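Local coordinates for protein chitinase (Thermococcus chitonophagus, PDB 5XSW) that probably hydrolyses chitin as an endo-acting chitinase and here holds a glycan in a pocket of this portion of the longer protein, at residues I111-G116 against W198-P203; G150-N155 against W326-I331; L192-E197 against T455-A460. All coordinates share one frame; numbering follows the deposited sequence.

Contact 1 of 3, residues I111-G116 against W198-P203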
# COMPACT_ATOMS: atom_id res chain seq x y z
N ILE A 111 18.01 12.43 -12.48
CA ILE A 111 19.44 12.40 -12.20
C ILE A 111 19.85 11.32 -11.20
O ILE A 111 19.39 11.34 -10.04
CB ILE A 111 19.94 13.75 -11.65
CG1 ILE A 111 19.71 14.89 -12.69
CG2 ILE A 111 21.48 13.64 -11.21
CD1 ILE A 111 19.85 16.28 -12.04
N TYR A 112 20.68 10.37 -11.64
CA TYR A 112 21.24 9.37 -10.72
C TYR A 112 22.77 9.52 -10.78
O TYR A 112 23.39 9.02 -11.69
CB TYR A 112 20.84 7.94 -11.12
CG TYR A 112 19.44 7.61 -10.64
CD1 TYR A 112 19.16 7.57 -9.26
CD2 TYR A 112 18.40 7.39 -11.54
CE1 TYR A 112 17.82 7.29 -8.78
CE2 TYR A 112 17.08 7.12 -11.08
CZ TYR A 112 16.83 7.06 -9.69
OH TYR A 112 15.55 6.79 -9.24
N PRO A 113 23.35 10.15 -9.79
CA PRO A 113 24.78 10.48 -9.91
C PRO A 113 25.68 9.25 -9.94
O PRO A 113 25.36 8.20 -9.40
CB PRO A 113 25.06 11.31 -8.66
CG PRO A 113 23.65 11.64 -8.04
CD PRO A 113 22.73 10.61 -8.52
N THR A 114 26.83 9.39 -10.59
CA THR A 114 27.87 8.37 -10.52
C THR A 114 28.73 8.60 -9.29
O THR A 114 29.30 9.67 -9.07
CB THR A 114 28.75 8.40 -11.80
OG1 THR A 114 27.92 8.01 -12.87
CG2 THR A 114 29.91 7.37 -11.70
N ILE A 115 28.79 7.61 -8.42
CA ILE A 115 29.58 7.77 -7.20
C ILE A 115 31.08 7.51 -7.56
O ILE A 115 31.96 8.27 -7.17
CB ILE A 115 29.17 6.77 -6.09
CG1 ILE A 115 27.63 6.78 -5.84
CG2 ILE A 115 30.03 6.99 -4.82
CD1 ILE A 115 27.12 8.17 -5.49
N GLY A 116 31.33 6.43 -8.29
CA GLY A 116 32.68 6.06 -8.72
C GLY A 116 32.58 4.90 -9.70
O GLY A 116 31.50 4.35 -9.88
N TRP A 198 23.54 1.42 -5.35
CA TRP A 198 22.45 1.11 -6.26
C TRP A 198 21.55 2.33 -6.53
O TRP A 198 21.31 2.67 -7.69
CB TRP A 198 21.60 -0.06 -5.67
CG TRP A 198 20.74 -0.78 -6.67
CD1 TRP A 198 20.51 -0.46 -7.99
CD2 TRP A 198 20.00 -1.96 -6.41
NE1 TRP A 198 19.68 -1.40 -8.56
CE2 TRP A 198 19.36 -2.34 -7.60
CE3 TRP A 198 19.84 -2.77 -5.27
CZ2 TRP A 198 18.54 -3.47 -7.68
CZ3 TRP A 198 19.06 -3.89 -5.36
CH2 TRP A 198 18.40 -4.22 -6.57
N PHE A 199 21.06 3.02 -5.48
CA PHE A 199 20.01 4.06 -5.70
C PHE A 199 20.53 5.47 -5.43
O PHE A 199 19.77 6.43 -5.52
CB PHE A 199 18.73 3.76 -4.83
CG PHE A 199 18.12 2.41 -5.17
CD1 PHE A 199 17.46 2.24 -6.37
CD2 PHE A 199 18.23 1.32 -4.28
CE1 PHE A 199 16.95 0.97 -6.74
CE2 PHE A 199 17.69 0.09 -4.62
CZ PHE A 199 17.09 -0.09 -5.87
N LYS A 200 21.82 5.57 -5.10
CA LYS A 200 22.54 6.85 -4.90
C LYS A 200 22.07 7.57 -3.66
O LYS A 200 22.21 8.79 -3.54
CB LYS A 200 22.38 7.79 -6.13
CG LYS A 200 22.55 7.02 -7.47
CD LYS A 200 23.89 6.21 -7.49
CE LYS A 200 23.90 5.37 -8.79
NZ LYS A 200 25.18 4.53 -8.91
N VAL A 201 21.52 6.80 -2.71
CA VAL A 201 21.09 7.39 -1.45
C VAL A 201 22.22 7.50 -0.44
O VAL A 201 22.94 6.51 -0.19
CB VAL A 201 19.94 6.50 -0.80
CG1 VAL A 201 19.44 7.14 0.53
CG2 VAL A 201 18.81 6.40 -1.86
N ASN A 202 22.38 8.71 0.10
CA ASN A 202 23.35 9.08 1.14
C ASN A 202 23.12 8.24 2.39
O ASN A 202 22.06 8.32 3.00
CB ASN A 202 23.15 10.56 1.48
CG ASN A 202 24.11 11.09 2.56
OD1 ASN A 202 25.02 10.39 3.03
ND2 ASN A 202 23.93 12.34 2.91
N PRO A 203 24.11 7.42 2.78
CA PRO A 203 23.95 6.61 3.98
C PRO A 203 23.62 7.45 5.19
O PRO A 203 22.89 6.97 6.06
CB PRO A 203 25.35 5.92 4.17
CG PRO A 203 25.97 5.95 2.79
CD PRO A 203 25.42 7.23 2.12
O HOH W 1 28.11 4.84 -8.90
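Lys200 and the loop residues Tyr112, Pro113 and Ile115 carry this contact, and the lysine uses nearly the whole length of its side chain. Its CB packs on CD of the Pro113 ring at 3.7 Å, its CG meets the rim of the Tyr112 ring at CD1, 3.9 Å away and near the ring plane, and its CD reaches CG1 of Ile115 at 4.1 Å. The chain bends at chi2 (-53°) and then runs straight to NZ, a shape that draws CD and CE past the Pro113 carbonyl, with CD 3.1 Å from Pro113 O. At the far end NZ donates to a water (NZ to water O 2.9 Å), which also accepts from the backbone N of Ile115 (N to water O 2.9 Å). The same NZ bonds to Glu197 O, a carbonyl near the end of helix 186-199.

One shell out, Lys200 is the first residue beyond that helix and has left helical geometry with a positive phi of 69°, and its CB points at the loop. Tyr112 crosses the lysine at about a right angle; its OH is hydrogen-bonded to Glu305 on helix 288-311, consistent with the ring being held with its edge near Phe199 O. The loop itself follows strand 98-104, on the way from the beta-rich N-terminal region to the helices.

Pro113 O is buried here without a polar partner in the model. The join rests mostly on carbon contacts, its polar link being the water between Lys200 NZ and Ile115 N, and the ammonium charge is likely to favour the helix-end carbonyl beside it.

Contact 2 of 3, residues G150-N155 against W326-I331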
# COMPACT_ATOMS: atom_id res chain seq x y z
N GLY A 150 22.10 15.73 0.85
CA GLY A 150 20.93 15.35 1.64
C GLY A 150 20.60 13.93 1.27
O GLY A 150 21.41 13.03 1.45
N PHE A 151 19.41 13.73 0.72
CA PHE A 151 18.90 12.42 0.35
C PHE A 151 19.76 11.76 -0.79
O PHE A 151 20.18 10.61 -0.69
CB PHE A 151 17.42 12.58 -0.11
CG PHE A 151 16.87 11.39 -0.84
CD1 PHE A 151 16.99 10.12 -0.29
CD2 PHE A 151 16.17 11.55 -2.03
CE1 PHE A 151 16.45 9.01 -0.92
CE2 PHE A 151 15.66 10.41 -2.69
CZ PHE A 151 15.81 9.16 -2.11
N ILE A 152 19.99 12.50 -1.87
CA ILE A 152 20.75 11.96 -3.05
C ILE A 152 22.19 12.46 -2.99
O ILE A 152 22.40 13.63 -2.72
CB ILE A 152 20.09 12.39 -4.42
CG1 ILE A 152 18.67 11.77 -4.55
CG2 ILE A 152 20.97 11.98 -5.66
CD1 ILE A 152 18.71 10.24 -4.75
N MET A 153 23.16 11.58 -3.28
CA MET A 153 24.55 11.93 -3.12
C MET A 153 25.04 12.55 -4.46
O MET A 153 25.72 11.88 -5.23
CB MET A 153 25.40 10.69 -2.76
CG MET A 153 26.88 11.14 -2.31
SD MET A 153 26.90 11.72 -0.60
CE MET A 153 27.16 10.22 0.33
N TYR A 154 24.61 13.77 -4.76
CA TYR A 154 25.06 14.42 -6.02
C TYR A 154 26.57 14.67 -5.99
O TYR A 154 27.20 14.59 -7.00
CB TYR A 154 24.34 15.75 -6.23
CG TYR A 154 22.83 15.63 -6.38
CD1 TYR A 154 22.29 15.21 -7.56
CD2 TYR A 154 21.97 15.98 -5.32
CE1 TYR A 154 20.84 15.10 -7.71
CE2 TYR A 154 20.52 15.89 -5.45
CZ TYR A 154 19.99 15.45 -6.63
OH TYR A 154 18.62 15.35 -6.81
N ASN A 155 27.13 14.97 -4.83
CA ASN A 155 28.57 15.28 -4.72
C ASN A 155 29.30 14.42 -3.66
O ASN A 155 29.56 14.86 -2.55
CB ASN A 155 28.73 16.79 -4.40
CG ASN A 155 28.01 17.71 -5.42
OD1 ASN A 155 27.02 18.39 -5.08
ND2 ASN A 155 28.53 17.78 -6.65
N TRP A 326 18.41 22.55 0.82
CA TRP A 326 17.95 21.25 1.34
C TRP A 326 16.50 20.99 0.88
O TRP A 326 15.85 20.04 1.36
CB TRP A 326 18.07 21.23 2.86
CG TRP A 326 19.47 21.03 3.38
CD1 TRP A 326 20.43 22.00 3.57
CD2 TRP A 326 20.07 19.79 3.77
NE1 TRP A 326 21.59 21.42 4.05
CE2 TRP A 326 21.39 20.08 4.19
CE3 TRP A 326 19.62 18.47 3.80
CZ2 TRP A 326 22.28 19.08 4.63
CZ3 TRP A 326 20.49 17.49 4.25
CH2 TRP A 326 21.80 17.80 4.65
N ALA A 327 16.00 21.82 -0.05
CA ALA A 327 14.61 21.72 -0.49
C ALA A 327 14.20 20.28 -0.94
O ALA A 327 13.19 19.80 -0.48
CB ALA A 327 14.32 22.69 -1.63
N GLU A 328 14.96 19.64 -1.83
CA GLU A 328 14.61 18.33 -2.31
C GLU A 328 14.49 17.32 -1.13
O GLU A 328 13.52 16.52 -1.03
CB GLU A 328 15.63 17.83 -3.33
CG GLU A 328 15.31 16.37 -3.76
CD GLU A 328 16.24 15.83 -4.84
OE1 GLU A 328 17.48 16.08 -4.74
OE2 GLU A 328 15.76 15.11 -5.73
N THR A 329 15.49 17.35 -0.28
CA THR A 329 15.56 16.43 0.88
C THR A 329 14.36 16.67 1.82
O THR A 329 13.79 15.73 2.36
CB THR A 329 16.92 16.58 1.64
OG1 THR A 329 17.98 16.20 0.73
CG2 THR A 329 16.94 15.64 2.86
N GLU A 330 14.01 17.93 2.04
CA GLU A 330 12.84 18.24 2.85
C GLU A 330 11.52 17.66 2.25
O GLU A 330 10.70 17.09 2.98
CB GLU A 330 12.68 19.79 2.98
CG GLU A 330 13.80 20.37 3.87
CD GLU A 330 13.87 21.88 3.71
OE1 GLU A 330 12.81 22.51 3.61
OE2 GLU A 330 14.98 22.42 3.68
N ILE A 331 11.33 17.82 0.95
CA ILE A 331 10.15 17.33 0.23
C ILE A 331 10.09 15.80 0.32
O ILE A 331 9.06 15.19 0.66
CB ILE A 331 10.18 17.75 -1.22
CG1 ILE A 331 9.99 19.27 -1.32
CG2 ILE A 331 9.06 17.04 -2.03
CD1 ILE A 331 10.20 19.85 -2.72
O HOH W 2 18.63 15.16 -2.28
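In the first turn of helix 327-338, Thr329 and Glu328 take hold of loop 150-155 through two direct hydrogen bonds, one to its backbone and one to a tyrosine. Phe151 N donates to Thr329 OG1 over 2.9 Å with an N-H...O angle of 162°. The threonine presents that oxygen because OG1 lies beside its own backbone N, anti to the carbonyl carbon (chi1 -63°). Gly150 fits in just ahead, its CA 3.2 Å from Thr329 OG1 and 3.4 Å from CZ3 of the Trp326 ring; a CB at this position would collide with the threonine oxygen, so the absence of a side chain lets the loop come in this close. A valine in place of Thr329 would probably leave the Phe151 N-H without its acceptor and the loop backbone less firmly held against the helix.

The loop has no regular helix or strand, but it makes an inverse gamma turn centred on Met153, just before Tyr154. Trp326 occupies the N-cap position of the helix, and its indole also packs on Ala383 and Ile379 of helix 374-386. From the next residue but one, Glu328 reaches out in an extended chain to meet Tyr154. Tyr154 OH donates to Glu328 OE1 in a very short bond of 2.5 Å, with the carboxylate nearly coplanar with the ring, the planes 16° apart, and OE1 at the ring edge. Over the centre of one ring face sits Ile152 CG2. A water also donates to Glu328 OE1 (2.9 Å from water O to OE1) and accepts from Ile152 N. The other oxygen, OE2, pairs with Arg304 in a salt bridge and with Tyr315 OH, and Arg304 also bonds Tyr154 OH.

Contact 3 of 3, residues L192-E197 against T455-A460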
# COMPACT_ATOMS: atom_id res chain seq x y z
N LEU A 192 23.13 -0.51 3.84
CA LEU A 192 23.22 0.94 3.57
C LEU A 192 24.11 1.14 2.33
O LEU A 192 23.89 2.02 1.54
CB LEU A 192 23.83 1.71 4.75
CG LEU A 192 22.98 1.89 6.05
CD1 LEU A 192 23.81 2.50 7.20
CD2 LEU A 192 21.66 2.67 5.73
N ALA A 193 25.19 0.36 2.23
CA ALA A 193 26.19 0.62 1.18
C ALA A 193 25.56 0.26 -0.15
O ALA A 193 25.82 0.90 -1.17
CB ALA A 193 27.50 -0.21 1.42
N LEU A 194 24.74 -0.78 -0.15
CA LEU A 194 24.13 -1.19 -1.40
C LEU A 194 23.06 -0.16 -1.78
O LEU A 194 22.90 0.14 -2.96
CB LEU A 194 23.50 -2.61 -1.32
CG LEU A 194 22.72 -3.07 -2.57
CD1 LEU A 194 23.65 -2.99 -3.83
CD2 LEU A 194 22.15 -4.50 -2.43
N ALA A 195 22.31 0.35 -0.80
CA ALA A 195 21.33 1.41 -1.12
C ALA A 195 22.03 2.61 -1.77
O ALA A 195 21.51 3.24 -2.66
CB ALA A 195 20.57 1.88 0.19
N TYR A 196 23.19 2.96 -1.23
CA TYR A 196 24.02 4.07 -1.73
C TYR A 196 24.46 3.79 -3.17
O TYR A 196 24.20 4.55 -4.06
CB TYR A 196 25.24 4.19 -0.81
CG TYR A 196 26.25 5.29 -1.13
CD1 TYR A 196 25.87 6.47 -1.77
CD2 TYR A 196 27.59 5.15 -0.73
CE1 TYR A 196 26.82 7.49 -2.01
CE2 TYR A 196 28.53 6.15 -0.98
CZ TYR A 196 28.14 7.30 -1.63
OH TYR A 196 29.08 8.29 -1.85
N GLU A 197 25.12 2.67 -3.40
CA GLU A 197 25.68 2.39 -4.72
C GLU A 197 24.58 2.13 -5.76
O GLU A 197 24.66 2.54 -6.92
CB GLU A 197 26.70 1.20 -4.64
CG GLU A 197 27.46 0.95 -6.00
CD GLU A 197 28.33 2.15 -6.45
OE1 GLU A 197 28.79 2.98 -5.60
OE2 GLU A 197 28.59 2.24 -7.67
N THR A 455 33.91 -1.07 -3.76
CA THR A 455 34.59 -1.72 -4.92
C THR A 455 34.05 -3.16 -5.09
O THR A 455 33.74 -3.61 -6.20
CB THR A 455 36.12 -1.66 -4.73
OG1 THR A 455 36.54 -0.29 -4.80
CG2 THR A 455 36.83 -2.43 -5.90
N ILE A 456 33.82 -3.85 -3.96
CA ILE A 456 33.20 -5.17 -3.99
C ILE A 456 31.82 -5.11 -4.63
O ILE A 456 31.44 -5.93 -5.51
CB ILE A 456 33.06 -5.78 -2.57
CG1 ILE A 456 34.43 -6.08 -1.93
CG2 ILE A 456 32.09 -7.00 -2.63
CD1 ILE A 456 35.22 -7.29 -2.60
N LEU A 457 31.02 -4.15 -4.19
CA LEU A 457 29.69 -3.96 -4.83
C LEU A 457 29.76 -3.72 -6.36
O LEU A 457 28.96 -4.28 -7.14
CB LEU A 457 28.95 -2.79 -4.17
CG LEU A 457 28.42 -3.06 -2.72
CD1 LEU A 457 27.71 -1.82 -2.11
CD2 LEU A 457 27.48 -4.30 -2.71
N ARG A 458 30.72 -2.91 -6.78
CA ARG A 458 30.87 -2.57 -8.21
C ARG A 458 31.27 -3.79 -9.01
O ARG A 458 30.74 -4.03 -10.10
CB ARG A 458 31.91 -1.45 -8.39
CG ARG A 458 31.31 -0.12 -7.97
CD ARG A 458 32.25 1.06 -7.99
NE ARG A 458 31.57 2.16 -7.31
CZ ARG A 458 32.19 3.14 -6.68
NH1 ARG A 458 33.51 3.20 -6.66
NH2 ARG A 458 31.49 4.06 -6.04
N VAL A 459 32.17 -4.59 -8.43
CA VAL A 459 32.51 -5.86 -9.06
C VAL A 459 31.29 -6.71 -9.21
O VAL A 459 31.01 -7.21 -10.31
CB VAL A 459 33.58 -6.59 -8.28
CG1 VAL A 459 33.68 -8.04 -8.74
CG2 VAL A 459 34.90 -5.85 -8.47
N ALA A 460 30.52 -6.85 -8.13
CA ALA A 460 29.28 -7.65 -8.27
C ALA A 460 28.37 -7.06 -9.33
O ALA A 460 27.77 -7.79 -10.14
CB ALA A 460 28.53 -7.73 -6.90
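Leu457 and Arg458, neighbours on helix 449-461, meet helix 186-199 in two different ways, one apolar and one charged. The CB of Leu457 points toward the other helix, and its chain is extended at chi2 so that methyl CD1 becomes the leading atom. Leu457 CD1 rests against the helix backbone, 3.4 Å from Ala193 O and 3.7 Å from Leu194 CA, and is flanked by Ala193 CB at 3.9 Å and Glu197 CB at 4.1 Å. Leu457 CD2 meets Leu194 CD1 at 4.2 Å, where the two leucine side chains pass at a slant.

Glu197 and Arg458 reach each other by unlike routes. The glutamate has CG anti to its backbone N and then folds at chi2 (62°), which turns the carboxylate toward the arginine; the arginine is stretched from CG to NE and lies across it at about a right angle. The guanidinium offers its NE flank to the carboxylate: Arg458 NH2 bonds Glu197 OE1 at 2.9 Å, while Arg458 NE bonds Glu197 OE2 at 3.0 Å, nearly straight. The pairing is twisted, since the two planes are 65° apart. NH2 meets OE1 on its syn side but tilted out of the carboxylate plane, and NE comes at OE2 from farther above it. Both carboxylate oxygens thus have a partner in this buried salt bridge, and the remaining nitrogen, NH1, bonds to Pro159 O, which would further fix the rotation of the guanidinium.

The helix segments cross at -60° with their axes 10.4 Å apart at closest approach. Phe405 of helix 399-412 packs on both Leu194 and Leu457, and Leu192 and Ala195 of helix 186-199 pack against Leu206 of helix 203-214.

How the contacts relate
Contact 3 is the buried one, a helix-helix crossing in which all touching residues are enclosed; contacts 1 and 2 are partly buried and each set an irregular loop against a helix or its end. Contacts 1 and 3 share helix 186-199, contact 1 at its C-terminal exit and contact 3 on the turns just before it, and Ile115 packs on both Tyr196 and Arg458. Contacts 1 and 2 meet through a probable backbone bond from Met153 N to Lys200 O (3.0 Å) and a probable bond from the Asn202 side chain to Gly150 O. Chemistry follows place: methylenes and a water bridge in contact 1, direct polar bonds and a water in contact 2, leucine packing with an enclosed ion pair in contact 3.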